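Long-range contacts in aldehyde dehydrogenase (Burkholderia cenocepacia, PDB 4O6R), which probably oxidises aldehydes with NAD(P)+ as hydride acceptor, as its family does, and binds adenosine monophosphate in its nucleotide pocket: residues S37-I42 with T185-L190; V142-I147 with D475-R480; N262-D267 with S293-H298. One frame throughout, in Å; residues are numbered along the deposited sequence.

Contact 1: S37-I42 with T185-L190; sequences SVITKI and TPLSTL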
ATOM      1  N   SER A  37       3.767  35.480 -36.887  1.00 17.52           N
ATOM      2  CA  SER A  37       4.625  36.603 -36.492  1.00 17.66           C
ATOM      3  C   SER A  37       5.566  36.122 -35.390  1.00 17.08           C
ATOM      4  O   SER A  37       5.306  35.130 -34.710  1.00 15.94           O
ATOM      5  CB  SER A  37       3.788  37.818 -36.048  1.00 17.83           C
ATOM      6  OG  SER A  37       3.096  37.546 -34.844  1.00 17.34           O
ATOM      7  N   VAL A  38       6.679  36.833 -35.244  1.00 17.54           N
ATOM      8  CA  VAL A  38       7.658  36.524 -34.223  1.00 17.41           C
ATOM      9  C   VAL A  38       7.249  37.170 -32.914  1.00 17.24           C
ATOM     10  O   VAL A  38       7.209  38.382 -32.814  1.00 17.66           O
ATOM     11  CB  VAL A  38       9.044  37.049 -34.620  1.00 18.21           C
ATOM     12  CG1 VAL A  38      10.056  36.799 -33.507  1.00 18.18           C
ATOM     13  CG2 VAL A  38       9.465  36.393 -35.927  1.00 18.64           C
ATOM     14  N   ILE A  39       6.974  36.354 -31.909  1.00 16.45           N
ATOM     15  CA  ILE A  39       6.671  36.849 -30.580  1.00 16.48           C
ATOM     16  C   ILE A  39       7.958  37.396 -29.981  1.00 16.88           C
ATOM     17  O   ILE A  39       8.014  38.523 -29.538  1.00 17.38           O
ATOM     18  CB  ILE A  39       6.083  35.738 -29.687  1.00 15.76           C
ATOM     19  CG1 ILE A  39       4.756  35.220 -30.271  1.00 15.68           C
ATOM     20  CG2 ILE A  39       5.854  36.237 -28.260  1.00 15.78           C
ATOM     21  CD1 ILE A  39       4.316  33.911 -29.665  1.00 15.03           C
ATOM     22  N   THR A  40       9.005  36.596 -30.015  1.00 17.04           N
ATOM     23  CA  THR A  40      10.272  36.964 -29.420  1.00 17.41           C
ATOM     24  C   THR A  40      11.308  35.962 -29.873  1.00 17.68           C
ATOM     25  O   THR A  40      10.971  34.928 -30.460  1.00 17.28           O
ATOM     26  CB  THR A  40      10.200  36.919 -27.871  1.00 17.12           C
ATOM     27  OG1 THR A  40      11.456  37.320 -27.309  1.00 17.34           O
ATOM     28  CG2 THR A  40       9.862  35.452 -27.347  1.00 16.21           C
ATOM     29  N   LYS A  41      12.565  36.256 -29.567  1.00 18.34           N
ATOM     30  CA  LYS A  41      13.632  35.274 -29.664  1.00 18.67           C
ATOM     31  C   LYS A  41      13.875  34.717 -28.268  1.00 17.81           C
ATOM     32  O   LYS A  41      13.770  35.457 -27.290  1.00 18.10           O
ATOM     33  CB  LYS A  41      14.928  35.934 -30.200  1.00 20.25           C
ATOM     34  CG  LYS A  41      14.744  36.665 -31.523  1.00 22.05           C
ATOM     35  CD  LYS A  41      16.064  37.241 -32.039  1.00 23.79           C
ATOM     36  CE  LYS A  41      15.931  37.716 -33.474  1.00 25.50           C
ATOM     37  NZ  LYS A  41      15.722  36.578 -34.418  1.00 25.80           N
ATOM     38  N   ILE A  42      14.173  33.420 -28.166  1.00 16.65           N
ATOM     39  CA  ILE A  42      14.610  32.838 -26.898  1.00 16.00           C
ATOM     40  C   ILE A  42      16.069  32.401 -26.995  1.00 15.93           C
ATOM     41  O   ILE A  42      16.569  32.133 -28.078  1.00 16.26           O
ATOM     42  CB  ILE A  42      13.802  31.585 -26.500  1.00 15.06           C
ATOM     43  CG1 ILE A  42      13.750  30.576 -27.644  1.00 14.85           C
ATOM     44  CG2 ILE A  42      12.411  31.978 -26.022  1.00 14.87           C
ATOM     45  CD1 ILE A  42      13.590  29.158 -27.179  1.00 14.41           C
ATOM     46  N   THR A 185       7.261  26.223 -28.277  1.00 12.18           N
ATOM     47  CA  THR A 185       6.339  26.823 -27.312  1.00 12.06           C
ATOM     48  C   THR A 185       6.981  26.892 -25.927  1.00 11.88           C
ATOM     49  O   THR A 185       6.535  26.208 -25.002  1.00 11.93           O
ATOM     50  CB  THR A 185       5.052  25.974 -27.173  1.00 11.76           C
ATOM     51  OG1 THR A 185       5.395  24.632 -26.768  1.00 11.25           O
ATOM     52  CG2 THR A 185       4.298  25.936 -28.462  1.00 11.90           C
ATOM     53  N   PRO A 186       8.069  27.666 -25.780  1.00 11.83           N
ATOM     54  CA  PRO A 186       8.833  27.585 -24.523  1.00 11.69           C
ATOM     55  C   PRO A 186       8.391  28.592 -23.464  1.00 11.75           C
ATOM     56  O   PRO A 186       8.893  28.582 -22.351  1.00 11.58           O
ATOM     57  CB  PRO A 186      10.245  27.955 -24.971  1.00 11.89           C
ATOM     58  CG  PRO A 186      10.010  28.950 -26.060  1.00 12.22           C
ATOM     59  CD  PRO A 186       8.832  28.372 -26.825  1.00 12.15           C
ATOM     60  N   LEU A 187       7.505  29.499 -23.821  1.00 12.03           N
ATOM     61  CA  LEU A 187       7.380  30.721 -23.020  1.00 12.18           C
ATOM     62  C   LEU A 187       6.726  30.520 -21.637  1.00 12.00           C
ATOM     63  O   LEU A 187       7.204  31.062 -20.628  1.00 12.00           O
ATOM     64  CB  LEU A 187       6.673  31.794 -23.823  1.00 12.62           C
ATOM     65  CG  LEU A 187       7.428  32.234 -25.084  1.00 12.95           C
ATOM     66  CD1 LEU A 187       6.621  33.232 -25.866  1.00 13.35           C
ATOM     67  CD2 LEU A 187       8.787  32.825 -24.730  1.00 13.14           C
ATOM     68  N   SER A 188       5.676  29.710 -21.568  1.00 11.80           N
ATOM     69  CA  SER A 188       4.988  29.498 -20.294  1.00 11.53           C
ATOM     70  C   SER A 188       5.881  28.742 -19.293  1.00 11.14           C
ATOM     71  O   SER A 188       5.826  29.004 -18.092  1.00 11.13           O
ATOM     72  CB  SER A 188       3.629  28.823 -20.541  1.00 11.56           C
ATOM     73  OG  SER A 188       3.814  27.496 -21.003  1.00 11.64           O
ATOM     74  N   THR A 189       6.762  27.871 -19.786  1.00 10.77           N
ATOM     75  CA  THR A 189       7.687  27.141 -18.952  1.00 10.53           C
ATOM     76  C   THR A 189       8.696  28.057 -18.262  1.00 10.74           C
ATOM     77  O   THR A 189       9.037  27.879 -17.095  1.00 10.58           O
ATOM     78  CB  THR A 189       8.434  26.086 -19.795  1.00 10.35           C
ATOM     79  OG1 THR A 189       7.477  25.199 -20.361  1.00 10.22           O
ATOM     80  CG2 THR A 189       9.390  25.287 -18.928  1.00 10.21           C
ATOM     81  N   LEU A 190       9.166  29.048 -19.003  1.00 11.15           N
ATOM     82  CA  LEU A 190      10.049  30.054 -18.451  1.00 11.42           C
ATOM     83  C   LEU A 190       9.323  30.896 -17.371  1.00 11.62           C
ATOM     84  O   LEU A 190       9.925  31.286 -16.386  1.00 11.40           O
ATOM     85  CB  LEU A 190      10.607  30.919 -19.586  1.00 11.72           C
ATOM     86  CG  LEU A 190      11.471  30.160 -20.591  1.00 11.72           C
ATOM     87  CD1 LEU A 190      12.055  31.119 -21.608  1.00 12.16           C
ATOM     88  CD2 LEU A 190      12.622  29.459 -19.887  1.00 11.55           C
TER
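Ile42 and Pro186 bring the two backbones nearest, CA to CA 8.2 Å, so strand 37-42 and the turn leading into helix 187-190 meet through side chains alone. Ile42 and Leu187 carry most of the contact. CD1 of Ile42 lies 3.8 Å from CG of Pro186, and the two side chains slant across one another. CG1 of Ile42 sits between the backbone N and the carbonyl carbon (chi1 51°), which turns CG2 beside the N and into the angle between the proline ring and the next leucine; there CG2 of Ile42 is 3.9 Å from CD2 of Leu187. The two methyls of Leu187 also reach Thr40 and Ile39. CD2 of Leu187 meets CG2 of Thr40 methyl to methyl, tip to tip, at 3.9 Å, while CD1 of Leu187 rests obliquely against CG2 of Ile39, also at 3.9 Å. Ile39 and Thr40, though consecutive, both point toward the leucine; both are backbone-bonded to Val30 of strand 27-32 and Ile39 has helical angles, which fits a classic beta bulge in the two-stranded hairpin 27-32/37-43. The hairpin thus lies against the start of helix 187-199, which follows strand 176-180 in the Rossmann-type nucleotide-binding part of the aldehyde dehydrogenase fold. Thr40 presents only its methyl to the helix: its OG1, anti to the backbone N (chi1 -179°), reaches forward to O of Lys41 as donor at 3.0 Å, arriving from above the carbonyl plane. On the helix side, Asp97 OD2 accepts from the backbone N of Leu187. Beyond the apolar patch, the side chain of Ile42 comes within about 5 Å of that of the AMP-binding Glu183.

Contact 2: V142-I147 with D475-R480; sequences VQRAPI and DYTEAR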
ATOM      1  N   VAL A 142      13.173  -0.578   3.920  1.00  7.65           N
ATOM      2  CA  VAL A 142      13.399  -0.147   2.552  1.00  7.93           C
ATOM      3  C   VAL A 142      12.877   1.279   2.411  1.00  8.80           C
ATOM      4  O   VAL A 142      11.708   1.538   2.720  1.00  8.70           O
ATOM      5  CB  VAL A 142      12.681  -1.044   1.558  1.00  7.79           C
ATOM      6  CG1 VAL A 142      12.936  -0.594   0.119  1.00  7.71           C
ATOM      7  CG2 VAL A 142      13.105  -2.495   1.764  1.00  7.79           C
ATOM      8  N   GLN A 143      13.750   2.182   1.984  1.00  9.64           N
ATOM      9  CA  GLN A 143      13.362   3.553   1.694  1.00 10.88           C
ATOM     10  C   GLN A 143      13.073   3.726   0.202  1.00 10.30           C
ATOM     11  O   GLN A 143      13.670   3.057  -0.619  1.00  9.45           O
ATOM     12  CB  GLN A 143      14.501   4.485   2.037  1.00 12.65           C
ATOM     13  CG  GLN A 143      14.990   4.375   3.468  1.00 14.73           C
ATOM     14  CD  GLN A 143      14.419   5.447   4.293  1.00 16.78           C
ATOM     15  OE1 GLN A 143      13.281   5.887   4.064  1.00 19.21           O
ATOM     16  NE2 GLN A 143      15.195   5.923   5.238  1.00 18.40           N
ATOM     17  N   ARG A 144      12.201   4.679  -0.130  1.00 10.22           N
ATOM     18  CA  ARG A 144      12.068   5.158  -1.499  1.00  9.99           C
ATOM     19  C   ARG A 144      12.900   6.427  -1.650  1.00  9.98           C
ATOM     20  O   ARG A 144      12.430   7.535  -1.349  1.00 10.31           O
ATOM     21  CB  ARG A 144      10.600   5.428  -1.827  1.00 10.14           C
ATOM     22  CG  ARG A 144       9.711   4.181  -1.689  1.00 10.28           C
ATOM     23  CD  ARG A 144      10.136   2.993  -2.564  1.00 10.17           C
ATOM     24  NE  ARG A 144      10.297   3.362  -3.988  1.00 10.17           N
ATOM     25  CZ  ARG A 144      10.604   2.506  -4.959  1.00 10.31           C
ATOM     26  NH1 ARG A 144      10.759   1.205  -4.701  1.00 10.04           N
ATOM     27  NH2 ARG A 144      10.754   2.933  -6.214  1.00 10.47           N
ATOM     28  N   ALA A 145      14.129   6.282  -2.129  1.00  9.27           N
ATOM     29  CA  ALA A 145      15.037   7.438  -2.244  1.00  9.08           C
ATOM     30  C   ALA A 145      14.898   8.055  -3.644  1.00  8.90           C
ATOM     31  O   ALA A 145      14.551   7.367  -4.576  1.00  8.42           O
ATOM     32  CB  ALA A 145      16.466   7.005  -2.013  1.00  9.23           C
ATOM     33  N   PRO A 146      15.175   9.361  -3.784  1.00  9.00           N
ATOM     34  CA  PRO A 146      15.169   9.936  -5.115  1.00  8.98           C
ATOM     35  C   PRO A 146      16.282   9.360  -5.974  1.00  8.88           C
ATOM     36  O   PRO A 146      17.254   8.818  -5.457  1.00  8.97           O
ATOM     37  CB  PRO A 146      15.411  11.429  -4.869  1.00  9.13           C
ATOM     38  CG  PRO A 146      15.908  11.549  -3.493  1.00  9.26           C
ATOM     39  CD  PRO A 146      15.538  10.330  -2.738  1.00  9.21           C
ATOM     40  N   ILE A 147      16.145   9.514  -7.275  1.00  8.83           N
ATOM     41  CA  ILE A 147      17.128   8.997  -8.226  1.00  9.05           C
ATOM     42  C   ILE A 147      18.350   9.895  -8.281  1.00  9.06           C
ATOM     43  O   ILE A 147      19.487   9.388  -8.259  1.00  9.58           O
ATOM     44  CB  ILE A 147      16.490   8.843  -9.614  1.00  9.16           C
ATOM     45  CG1 ILE A 147      15.414   7.752  -9.534  1.00  9.04           C
ATOM     46  CG2 ILE A 147      17.551   8.530 -10.665  1.00  9.51           C
ATOM     47  CD1 ILE A 147      14.501   7.734 -10.729  1.00  9.14           C
ATOM     48  N   ASP A 475       8.148   5.625  -9.946  1.00 11.97           N
ATOM     49  CA  ASP A 475       9.033   5.727 -11.099  1.00 12.94           C
ATOM     50  C   ASP A 475      10.072   6.860 -10.922  1.00 11.47           C
ATOM     51  O   ASP A 475      11.013   6.952 -11.715  1.00 11.42           O
ATOM     52  CB  ASP A 475       8.244   6.043 -12.396  1.00 15.46           C
ATOM     53  CG  ASP A 475       7.356   4.911 -12.885  1.00 18.64           C
ATOM     54  OD1 ASP A 475       7.506   3.739 -12.440  1.00 21.00           O
ATOM     55  OD2 ASP A 475       6.538   5.225 -13.803  1.00 22.26           O
ATOM     56  N   TYR A 476       9.871   7.753  -9.956  1.00 10.30           N
ATOM     57  CA  TYR A 476      10.863   8.793  -9.622  1.00  9.65           C
ATOM     58  C   TYR A 476      11.659   8.519  -8.337  1.00  8.83           C
ATOM     59  O   TYR A 476      12.376   9.400  -7.848  1.00  8.15           O
ATOM     60  CB  TYR A 476      10.209  10.198  -9.599  1.00 10.02           C
ATOM     61  CG  TYR A 476      10.172  10.763 -10.992  1.00 10.44           C
ATOM     62  CD1 TYR A 476      11.347  11.176 -11.598  1.00 10.93           C
ATOM     63  CD2 TYR A 476       8.981  10.834 -11.734  1.00 10.64           C
ATOM     64  CE1 TYR A 476      11.350  11.678 -12.893  1.00 11.17           C
ATOM     65  CE2 TYR A 476       8.982  11.343 -13.031  1.00 11.02           C
ATOM     66  CZ  TYR A 476      10.193  11.764 -13.589  1.00 11.30           C
ATOM     67  OH  TYR A 476      10.273  12.254 -14.869  1.00 12.05           O
ATOM     68  N   THR A 477      11.576   7.287  -7.836  1.00  7.92           N
ATOM     69  CA  THR A 477      12.380   6.877  -6.693  1.00  7.94           C
ATOM     70  C   THR A 477      13.020   5.520  -6.960  1.00  7.91           C
ATOM     71  O   THR A 477      12.744   4.863  -7.962  1.00  7.53           O
ATOM     72  CB  THR A 477      11.540   6.820  -5.389  1.00  7.78           C
ATOM     73  OG1 THR A 477      10.397   5.959  -5.601  1.00  7.55           O
ATOM     74  CG2 THR A 477      11.101   8.210  -5.002  1.00  7.96           C
ATOM     75  N   GLU A 478      13.905   5.123  -6.058  1.00  8.29           N
ATOM     76  CA  GLU A 478      14.528   3.806  -6.139  1.00  8.62           C
ATOM     77  C   GLU A 478      14.487   3.165  -4.777  1.00  8.31           C
ATOM     78  O   GLU A 478      14.567   3.844  -3.751  1.00  8.55           O
ATOM     79  CB  GLU A 478      15.978   3.885  -6.619  1.00  9.44           C
ATOM     80  CG  GLU A 478      16.839   4.663  -5.640  1.00 10.51           C
ATOM     81  CD  GLU A 478      18.125   5.266  -6.189  1.00 11.40           C
ATOM     82  OE1 GLU A 478      18.280   5.412  -7.431  1.00 12.47           O
ATOM     83  OE2 GLU A 478      18.995   5.596  -5.348  1.00 11.99           O
ATOM     84  N   ALA A 479      14.394   1.842  -4.755  1.00  7.80           N
ATOM     85  CA  ALA A 479      14.380   1.126  -3.488  1.00  7.82           C
ATOM     86  C   ALA A 479      15.806   1.067  -2.902  1.00  7.98           C
ATOM     87  O   ALA A 479      16.781   0.689  -3.591  1.00  7.96           O
ATOM     88  CB  ALA A 479      13.830  -0.278  -3.673  1.00  7.84           C
ATOM     89  N   ARG A 480      15.915   1.428  -1.622  1.00  8.20           N
ATOM     90  CA  ARG A 480      17.176   1.348  -0.865  1.00  8.36           C
ATOM     91  C   ARG A 480      16.921   0.437   0.320  1.00  7.80           C
ATOM     92  O   ARG A 480      16.237   0.818   1.279  1.00  7.62           O
ATOM     93  CB  ARG A 480      17.613   2.724  -0.356  1.00  9.23           C
ATOM     94  CG  ARG A 480      18.026   3.759  -1.385  1.00 10.17           C
ATOM     95  CD  ARG A 480      19.170   3.240  -2.195  1.00 10.79           C
ATOM     96  NE  ARG A 480      19.976   4.235  -2.887  1.00 12.10           N
ATOM     97  CZ  ARG A 480      21.100   4.797  -2.444  1.00 12.95           C
ATOM     98  NH1 ARG A 480      21.563   4.602  -1.223  1.00 13.17           N
ATOM     99  NH2 ARG A 480      21.762   5.602  -3.250  1.00 14.23           N
TER
HETATM  100  O   HOH W   1      11.430   2.144  -8.836  1.00 23.54           O
HETATM  101  O   HOH W   2      19.717   8.108  -4.501  1.00 22.68           O
HETATM  102  O   HOH W   3      20.344   6.815  -7.974  1.00 12.87           O
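Gln143 and Arg480 form a hydrogen-bonded antiparallel pair, and Ala145 with Glu478 forms the next; the N-to-C directions of the short strands are 142° apart. In the first pair the N of Gln143 reaches O of Arg480 at 2.9 Å. In the second, N of Glu478 reaches O of Ala145 at 2.8 Å, nearly in line with the C=O. Arg144 and Ala479 make the non-hydrogen-bonded pair between them. The side-chain bonds centre on Arg144, bent at chi2 and chi3 so that it crosses Thr477 at about a right angle. It grips a single oxygen side-on: NE and NH2 of Arg144 each lie 3.1 Å from OG1 of Thr477, which is in the guanidinium plane. Water 1, also at the edge in that plane, links NH2 of Arg144 to O of Thr477. One guanidinium face lies over the backbone between Glu478 and Ala479. Thr477 OG1 also has the carbonyls of Met473 and His474 as partners, which must share its one proton. The ionic part is a salt bridge along one strand, NE of Arg480 to OE2 of Glu478 at 3.0 Å, met on the anti side of the carboxylate. Waters 2 and 3 tie that carboxylate to O of Pro146 and O of Ile147. The apolar contact is CG1 of Val142 on CB of Ala479 at 3.9 Å; CD1 of Ile147 adds van der Waals packing of a methyl on the peptide backbone of Asp475 and Tyr476. These strands form part of the arm that mediates oligomerisation in this family; here Arg466 of the second subunit bonds to O of Ala479, and Val131 of the third packs on Gln143. Arg144 uses OG1 as acceptor, so the hydroxyl proton is probably directed to the helix-end carbonyls, whose field should also suit the cationic guanidinium.

Contact 3: N262-D267 with S293-H298; sequences NIVFDD and SRLVLH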
ATOM      1  N   ASN A 262     -12.509   5.474 -30.058  1.00  9.06           N
ATOM      2  CA  ASN A 262     -13.654   6.012 -29.307  1.00  9.03           C
ATOM      3  C   ASN A 262     -14.871   5.287 -29.851  1.00  9.18           C
ATOM      4  O   ASN A 262     -15.319   5.604 -30.945  1.00  9.48           O
ATOM      5  CB  ASN A 262     -13.718   7.513 -29.536  1.00  9.17           C
ATOM      6  CG  ASN A 262     -14.829   8.183 -28.750  1.00  9.28           C
ATOM      7  OD1 ASN A 262     -15.404   7.593 -27.841  1.00  9.28           O
ATOM      8  ND2 ASN A 262     -15.122   9.437 -29.096  1.00  9.49           N
ATOM      9  N   ILE A 263     -15.322   4.241 -29.149  1.00  9.06           N
ATOM     10  CA  ILE A 263     -16.262   3.274 -29.682  1.00  9.30           C
ATOM     11  C   ILE A 263     -17.670   3.615 -29.188  1.00  9.55           C
ATOM     12  O   ILE A 263     -17.888   3.780 -27.993  1.00  9.26           O
ATOM     13  CB  ILE A 263     -15.913   1.835 -29.214  1.00  9.23           C
ATOM     14  CG1 ILE A 263     -14.454   1.491 -29.495  1.00  9.15           C
ATOM     15  CG2 ILE A 263     -16.828   0.811 -29.868  1.00  9.46           C
ATOM     16  CD1 ILE A 263     -13.941   0.251 -28.777  1.00  9.06           C
ATOM     17  N   VAL A 264     -18.619   3.721 -30.109  1.00  9.97           N
ATOM     18  CA  VAL A 264     -19.986   4.021 -29.763  1.00 10.42           C
ATOM     19  C   VAL A 264     -20.865   2.824 -30.108  1.00 11.02           C
ATOM     20  O   VAL A 264     -21.081   2.474 -31.283  1.00 11.21           O
ATOM     21  CB  VAL A 264     -20.469   5.301 -30.471  1.00 10.46           C
ATOM     22  CG1 VAL A 264     -21.892   5.665 -30.079  1.00 10.62           C
ATOM     23  CG2 VAL A 264     -19.506   6.438 -30.168  1.00 10.23           C
ATOM     24  N   PHE A 265     -21.404   2.217 -29.066  1.00  9.25           N
ATOM     25  CA  PHE A 265     -22.308   1.100 -29.206  1.00 10.21           C
ATOM     26  C   PHE A 265     -23.748   1.550 -29.467  1.00 11.04           C
ATOM     27  O   PHE A 265     -24.108   2.717 -29.283  1.00 10.76           O
ATOM     28  CB  PHE A 265     -22.219   0.193 -27.981  1.00 10.39           C
ATOM     29  CG  PHE A 265     -20.979  -0.630 -27.948  1.00 10.47           C
ATOM     30  CD1 PHE A 265     -20.925  -1.853 -28.604  1.00 10.88           C
ATOM     31  CD2 PHE A 265     -19.844  -0.169 -27.300  1.00 10.24           C
ATOM     32  CE1 PHE A 265     -19.750  -2.599 -28.601  1.00 10.91           C
ATOM     33  CE2 PHE A 265     -18.679  -0.912 -27.274  1.00 10.40           C
ATOM     34  CZ  PHE A 265     -18.622  -2.131 -27.936  1.00 10.64           C
ATOM     35  N   ASP A 266     -24.582   0.612 -29.897  1.00 12.55           N
ATOM     36  CA  ASP A 266     -25.934   0.989 -30.340  1.00 13.91           C
ATOM     37  C   ASP A 266     -26.856   1.344 -29.178  1.00 13.42           C
ATOM     38  O   ASP A 266     -27.931   1.908 -29.393  1.00 13.34           O
ATOM     39  CB  ASP A 266     -26.555  -0.042 -31.313  1.00 15.88           C
ATOM     40  CG  ASP A 266     -26.878  -1.353 -30.680  1.00 17.99           C
ATOM     41  OD1 ASP A 266     -26.261  -1.746 -29.689  1.00 20.87           O
ATOM     42  OD2 ASP A 266     -27.801  -2.009 -31.169  1.00 20.45           O
ATOM     43  N   ASP A 267     -26.422   1.067 -27.954  1.00 12.57           N
ATOM     44  CA  ASP A 267     -27.197   1.441 -26.788  1.00 12.64           C
ATOM     45  C   ASP A 267     -26.615   2.706 -26.076  1.00 12.38           C
ATOM     46  O   ASP A 267     -26.992   3.029 -24.957  1.00 12.40           O
ATOM     47  CB  ASP A 267     -27.277   0.247 -25.844  1.00 12.76           C
ATOM     48  CG  ASP A 267     -25.979   0.013 -25.111  1.00 12.38           C
ATOM     49  OD1 ASP A 267     -24.920   0.347 -25.693  1.00 11.96           O
ATOM     50  OD2 ASP A 267     -26.016  -0.451 -23.956  1.00 12.51           O
ATOM     51  N   SER A 293      -9.059   9.771 -31.976  1.00  8.14           N
ATOM     52  CA  SER A 293      -8.855   9.960 -33.427  1.00  8.42           C
ATOM     53  C   SER A 293      -9.483   8.891 -34.323  1.00  8.55           C
ATOM     54  O   SER A 293      -9.475   9.046 -35.566  1.00  8.95           O
ATOM     55  CB  SER A 293      -7.362  10.075 -33.759  1.00  8.53           C
ATOM     56  OG  SER A 293      -6.614   8.985 -33.200  1.00  8.64           O
ATOM     57  N   ARG A 294      -9.977   7.824 -33.723  1.00  8.39           N
ATOM     58  CA  ARG A 294     -10.744   6.832 -34.434  1.00  8.63           C
ATOM     59  C   ARG A 294     -12.098   6.714 -33.810  1.00  8.71           C
ATOM     60  O   ARG A 294     -12.222   6.255 -32.674  1.00  8.85           O
ATOM     61  CB  ARG A 294     -10.057   5.454 -34.417  1.00  8.85           C
ATOM     62  CG  ARG A 294      -8.725   5.466 -35.144  1.00  9.19           C
ATOM     63  CD  ARG A 294      -8.089   4.069 -35.206  1.00  9.64           C
ATOM     64  NE  ARG A 294      -7.665   3.627 -33.878  1.00  9.56           N
ATOM     65  CZ  ARG A 294      -7.793   2.379 -33.402  1.00  9.86           C
ATOM     66  NH1 ARG A 294      -8.266   1.382 -34.161  1.00 10.15           N
ATOM     67  NH2 ARG A 294      -7.420   2.126 -32.150  1.00  9.88           N
ATOM     68  N   LEU A 295     -13.130   7.092 -34.566  1.00  8.75           N
ATOM     69  CA  LEU A 295     -14.482   7.016 -34.079  1.00  8.87           C
ATOM     70  C   LEU A 295     -15.050   5.756 -34.660  1.00  8.91           C
ATOM     71  O   LEU A 295     -15.110   5.602 -35.883  1.00  9.33           O
ATOM     72  CB  LEU A 295     -15.234   8.267 -34.497  1.00  9.13           C
ATOM     73  CG  LEU A 295     -16.667   8.394 -34.063  1.00  9.48           C
ATOM     74  CD1 LEU A 295     -16.737   8.551 -32.565  1.00  9.41           C
ATOM     75  CD2 LEU A 295     -17.309   9.558 -34.785  1.00 10.00           C
ATOM     76  N   VAL A 296     -15.368   4.810 -33.788  1.00  8.67           N
ATOM     77  CA  VAL A 296     -15.693   3.459 -34.169  1.00  8.74           C
ATOM     78  C   VAL A 296     -17.174   3.266 -33.834  1.00  9.11           C
ATOM     79  O   VAL A 296     -17.535   3.136 -32.657  1.00  9.01           O
ATOM     80  CB  VAL A 296     -14.820   2.428 -33.417  1.00  8.61           C
ATOM     81  CG1 VAL A 296     -15.196   1.017 -33.848  1.00  8.75           C
ATOM     82  CG2 VAL A 296     -13.339   2.680 -33.658  1.00  8.43           C
ATOM     83  N   LEU A 297     -18.036   3.275 -34.853  1.00  9.29           N
ATOM     84  CA  LEU A 297     -19.480   3.418 -34.643  1.00  9.68           C
ATOM     85  C   LEU A 297     -20.240   2.160 -35.017  1.00 10.14           C
ATOM     86  O   LEU A 297     -20.008   1.589 -36.080  1.00 10.03           O
ATOM     87  CB  LEU A 297     -20.026   4.542 -35.523  1.00  9.81           C
ATOM     88  CG  LEU A 297     -19.417   5.918 -35.289  1.00  9.51           C
ATOM     89  CD1 LEU A 297     -19.979   6.876 -36.316  1.00  9.74           C
ATOM     90  CD2 LEU A 297     -19.726   6.428 -33.882  1.00  9.35           C
ATOM     91  N   HIS A 298     -21.159   1.745 -34.152  1.00 10.41           N
ATOM     92  CA  HIS A 298     -21.996   0.610 -34.451  1.00 11.35           C
ATOM     93  C   HIS A 298     -22.855   0.941 -35.677  1.00 12.25           C
ATOM     94  O   HIS A 298     -23.415   2.025 -35.777  1.00 11.87           O
ATOM     95  CB  HIS A 298     -22.903   0.252 -33.277  1.00 11.45           C
ATOM     96  CG  HIS A 298     -23.566  -1.074 -33.437  1.00 11.91           C
ATOM     97  ND1 HIS A 298     -24.704  -1.237 -34.188  1.00 12.48           N
ATOM     98  CD2 HIS A 298     -23.209  -2.309 -33.030  1.00 12.12           C
ATOM     99  CE1 HIS A 298     -25.050  -2.513 -34.210  1.00 12.84           C
ATOM    100  NE2 HIS A 298     -24.163  -3.186 -33.502  1.00 12.73           N
TER
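His298 and Asp266 meet where two parallel strands end, His298 closing its strand and Asp266 lying in the loop after the other; the last backbone bond joins N of His298 to O of Val264, 3.0 Å apart. CB of His298 starts beside that carbonyl, 3.5 Å from O of Val264. From there CG, anti to the backbone N (chi1 -168°), carries the imidazole alongside the aspartate. CG and ND1 take CB of Asp266 over one ring face, a CH-pi contact 3.9 Å from the ring centroid and offset toward ND1. CE1 of His298 lies 4.1 Å from OD2 of Asp266, the carboxylate being stacked over the ring with the planes 24° apart. ND1 itself bonds to N of Arg300, consistent with an acceptor nitrogen, and the ring also makes an edge-to-face contact with Phe401. Strand 261-264, helix 270-282 and strand 294-298 form a beta-alpha-beta crossover at the middle of a seven-stranded mixed sheet that corresponds to the catalytic domain of the family. Further back, CB of Val264 packs on CD2 of Leu297 at 3.7 Å, on the face covered by helix 302-315. On the other face Ile263 CG1 lies 4.0 Å from Val296 CB, with Phe401 and helix 404-411 above.

Overall arrangement
The three contacts are well separated, with centres 35 Å (contacts 1 and 2), 39 Å (1 and 3) and 42 Å (2 and 3) apart. Contact 1 lies closest to the nucleotide pocket: the side chain of Pro186 is about 9 Å from the bound AMP and about 8 Å from that of Lys180. Contact 2 is further off, the side chain of Tyr476 being about 14 Å from the AMP, yet strand 138-153 leads from it directly to the AMP-binding Val154. Contact 3 lies away from this pocket, across the chain's centre from contact 1, and its segments fall between those of contact 2 in the sequence. Contacts 1 and 2 interlace along the chain.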